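Local coordinates for hypothetical protein AF1796 (Archaeoglobus fulgidus, PDB 1VIM) that is of unknown function but belongs to the SIS family, whose members generally bind sugar derivatives, and may be an isomerase of the PHI subfamily, at residues 72-77 against 175-180. Sequence-based numbering, arbitrary orientation.
Sequences LGYTVY and AEIMMQ
Leu-72 and Met-178 bring the two backbones closest, their CA atoms 7.4 Å apart, where the turn that leaves helix 56-71 for strand 76-78 passes the last part of helix 160-181. No hydrogen bond crosses between 72-77 and 175-180; side chains alone join them. Leu-72 reaches across with both branches of its fork. Leu-72 CD2 presses on Met-178 CG at 3.4 Å, close for two carbons and a sign of snug packing, while Leu-72 CD1 lies 3.9 Å from Ile-177 CG2. A forked leucine suits this place because one buried residue can meet two successive side chains of the helix, each at roughly a right angle. Met-178, unbranched and flexible, sets its CG against the leucine while also packing on Pro-157 of a neighbouring subunit. In beta-branched Ile-177, CG2 stands anti to the backbone N and does the touching, whereas CG1 lies beside that N (chi1 -65°). Ile-177 CG2 sits at the edge of the Tyr-74 ring, near its plane, 3.5 Å from Tyr-74 OH and 4.2 Å from CE2 of the same ring. Tyrosine thus meets the methyl with the hydroxyl end of its rim, and that OH is also hydrogen-bonded to Asp-45; the ring makes a cation-pi contact with Lys-181. Gly-73 turns the chain with a positive phi of 100°, at which a side chain would collide with the carbonyl oxygen of Leu-72. On the helix, Gln-180 NE2 donates to Glu-176 OE2 at 3.2 Å, and that carboxylate also bonds His-11 and Leu-14 of a neighbouring subunit. A Schellman motif at Gly-73 ends one helix and leads into an outermost strand of this chain's parallel sheet, so the apolar contact ties a helix-to-strand connection of the alpha/beta SIS fold to the C-terminal end of helix 160-181.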
loop_
_atom_site.group_PDB
_atom_site.type_symbol
_atom_site.label_atom_id
_atom_site.label_comp_id
_atom_site.label_asym_id
_atom_site.label_seq_id
_atom_site.Cartn_x
_atom_site.Cartn_y
_atom_site.Cartn_z
ATOM N N LEU A 72 1.207 9.373 19.112
ATOM C CA LEU A 72 0.629 9.927 20.339
ATOM C C LEU A 72 0.192 8.855 21.335
ATOM O O LEU A 72 -0.205 9.196 22.478
ATOM C CB LEU A 72 -0.563 10.833 19.995
ATOM C CG LEU A 72 -0.238 12.084 19.172
ATOM C CD1 LEU A 72 -1.534 12.779 18.759
ATOM C CD2 LEU A 72 0.600 13.024 19.965
ATOM N N GLY A 73 0.221 7.590 20.913
ATOM C CA GLY A 73 -0.099 6.478 21.801
ATOM C C GLY A 73 -1.503 5.930 21.668
ATOM O O GLY A 73 -1.895 5.071 22.462
ATOM N N TYR A 74 -2.250 6.363 20.646
ATOM C CA TYR A 74 -3.574 5.788 20.419
ATOM C C TYR A 74 -3.477 4.431 19.730
ATOM O O TYR A 74 -2.489 4.134 19.025
ATOM C CB TYR A 74 -4.452 6.709 19.553
ATOM C CG TYR A 74 -4.830 8.011 20.222
ATOM C CD1 TYR A 74 -5.858 8.049 21.154
ATOM C CD2 TYR A 74 -4.156 9.189 19.934
ATOM C CE1 TYR A 74 -6.206 9.235 21.789
ATOM C CE2 TYR A 74 -4.503 10.397 20.555
ATOM C CZ TYR A 74 -5.528 10.402 21.476
ATOM O OH TYR A 74 -5.885 11.586 22.086
ATOM N N THR A 75 -4.532 3.645 19.881
ATOM C CA THR A 75 -4.705 2.427 19.113
ATOM C C THR A 75 -5.473 2.819 17.849
ATOM O O THR A 75 -6.634 3.233 17.904
ATOM C CB THR A 75 -5.499 1.397 19.909
ATOM O OG1 THR A 75 -4.734 1.061 21.080
ATOM C CG2 THR A 75 -5.612 0.103 19.141
ATOM N N VAL A 76 -4.803 2.702 16.713
ATOM C CA VAL A 76 -5.319 3.277 15.475
ATOM C C VAL A 76 -5.029 2.350 14.301
ATOM O O VAL A 76 -4.018 1.663 14.267
ATOM C CB VAL A 76 -4.755 4.709 15.243
ATOM C CG1 VAL A 76 -3.250 4.719 15.239
ATOM C CG2 VAL A 76 -5.329 5.375 14.003
ATOM N N TYR A 77 -5.922 2.388 13.318
ATOM C CA TYR A 77 -5.806 1.554 12.109
ATOM C C TYR A 77 -6.276 2.331 10.915
ATOM O O TYR A 77 -7.089 3.244 11.023
ATOM C CB TYR A 77 -6.685 0.309 12.223
ATOM C CG TYR A 77 -6.469 -0.457 13.485
ATOM C CD1 TYR A 77 -5.356 -1.266 13.647
ATOM C CD2 TYR A 77 -7.409 -0.362 14.532
ATOM C CE1 TYR A 77 -5.196 -1.986 14.908
ATOM C CE2 TYR A 77 -7.251 -1.044 15.712
ATOM C CZ TYR A 77 -6.172 -1.812 15.890
ATOM O OH TYR A 77 -6.176 -2.477 17.117
ATOM N N ALA A 175 -0.990 18.944 17.284
ATOM C CA ALA A 175 -0.346 19.894 18.183
ATOM C C ALA A 175 -1.217 20.117 19.423
ATOM O O ALA A 175 -0.709 20.200 20.550
ATOM C CB ALA A 175 -0.106 21.185 17.450
ATOM N N GLU A 176 -2.519 20.253 19.220
ATOM C CA GLU A 176 -3.452 20.501 20.319
ATOM C C GLU A 176 -3.532 19.310 21.262
ATOM O O GLU A 176 -3.483 19.469 22.493
ATOM C CB GLU A 176 -4.824 20.832 19.745
ATOM C CG GLU A 176 -5.895 21.088 20.793
ATOM C CD GLU A 176 -5.653 22.336 21.629
ATOM O OE1 GLU A 176 -4.875 23.227 21.213
ATOM O OE2 GLU A 176 -6.275 22.410 22.719
ATOM N N ILE A 177 -3.636 18.105 20.704
ATOM C CA ILE A 177 -3.647 16.899 21.530
ATOM C C ILE A 177 -2.341 16.751 22.305
ATOM O O ILE A 177 -2.358 16.382 23.486
ATOM C CB ILE A 177 -3.956 15.645 20.672
ATOM C CG1 ILE A 177 -5.383 15.728 20.106
ATOM C CG2 ILE A 177 -3.798 14.379 21.520
ATOM C CD1 ILE A 177 -5.697 14.746 18.971
ATOM N N MET A 178 -1.216 17.075 21.687
ATOM C CA MET A 178 0.053 16.987 22.422
ATOM C C MET A 178 0.045 17.899 23.632
ATOM O O MET A 178 0.454 17.486 24.717
ATOM C CB MET A 178 1.224 17.355 21.536
ATOM C CG MET A 178 1.539 16.302 20.484
ATOM S SD MET A 178 2.733 16.890 19.294
ATOM C CE MET A 178 4.269 16.952 20.335
ATOM N N MET A 179 -0.418 19.128 23.439
ATOM C CA MET A 179 -0.536 20.084 24.542
ATOM C C MET A 179 -1.425 19.522 25.651
ATOM O O MET A 179 -1.031 19.546 26.836
ATOM C CB MET A 179 -1.027 21.452 24.042
ATOM C CG MET A 179 -1.188 22.516 25.140
ATOM S SD MET A 179 -2.823 22.460 25.884
ATOM C CE MET A 179 -2.707 23.793 27.076
ATOM N N GLN A 180 -2.599 19.002 25.298
ATOM C CA GLN A 180 -3.558 18.497 26.290
ATOM C C GLN A 180 -3.019 17.326 27.084
ATOM O O GLN A 180 -3.303 17.199 28.286
ATOM C CB GLN A 180 -4.883 18.105 25.636
ATOM C CG GLN A 180 -5.659 19.282 25.092
ATOM C CD GLN A 180 -7.032 18.909 24.585
ATOM O OE1 GLN A 180 -7.480 17.771 24.742
ATOM N NE2 GLN A 180 -7.717 19.872 23.998
#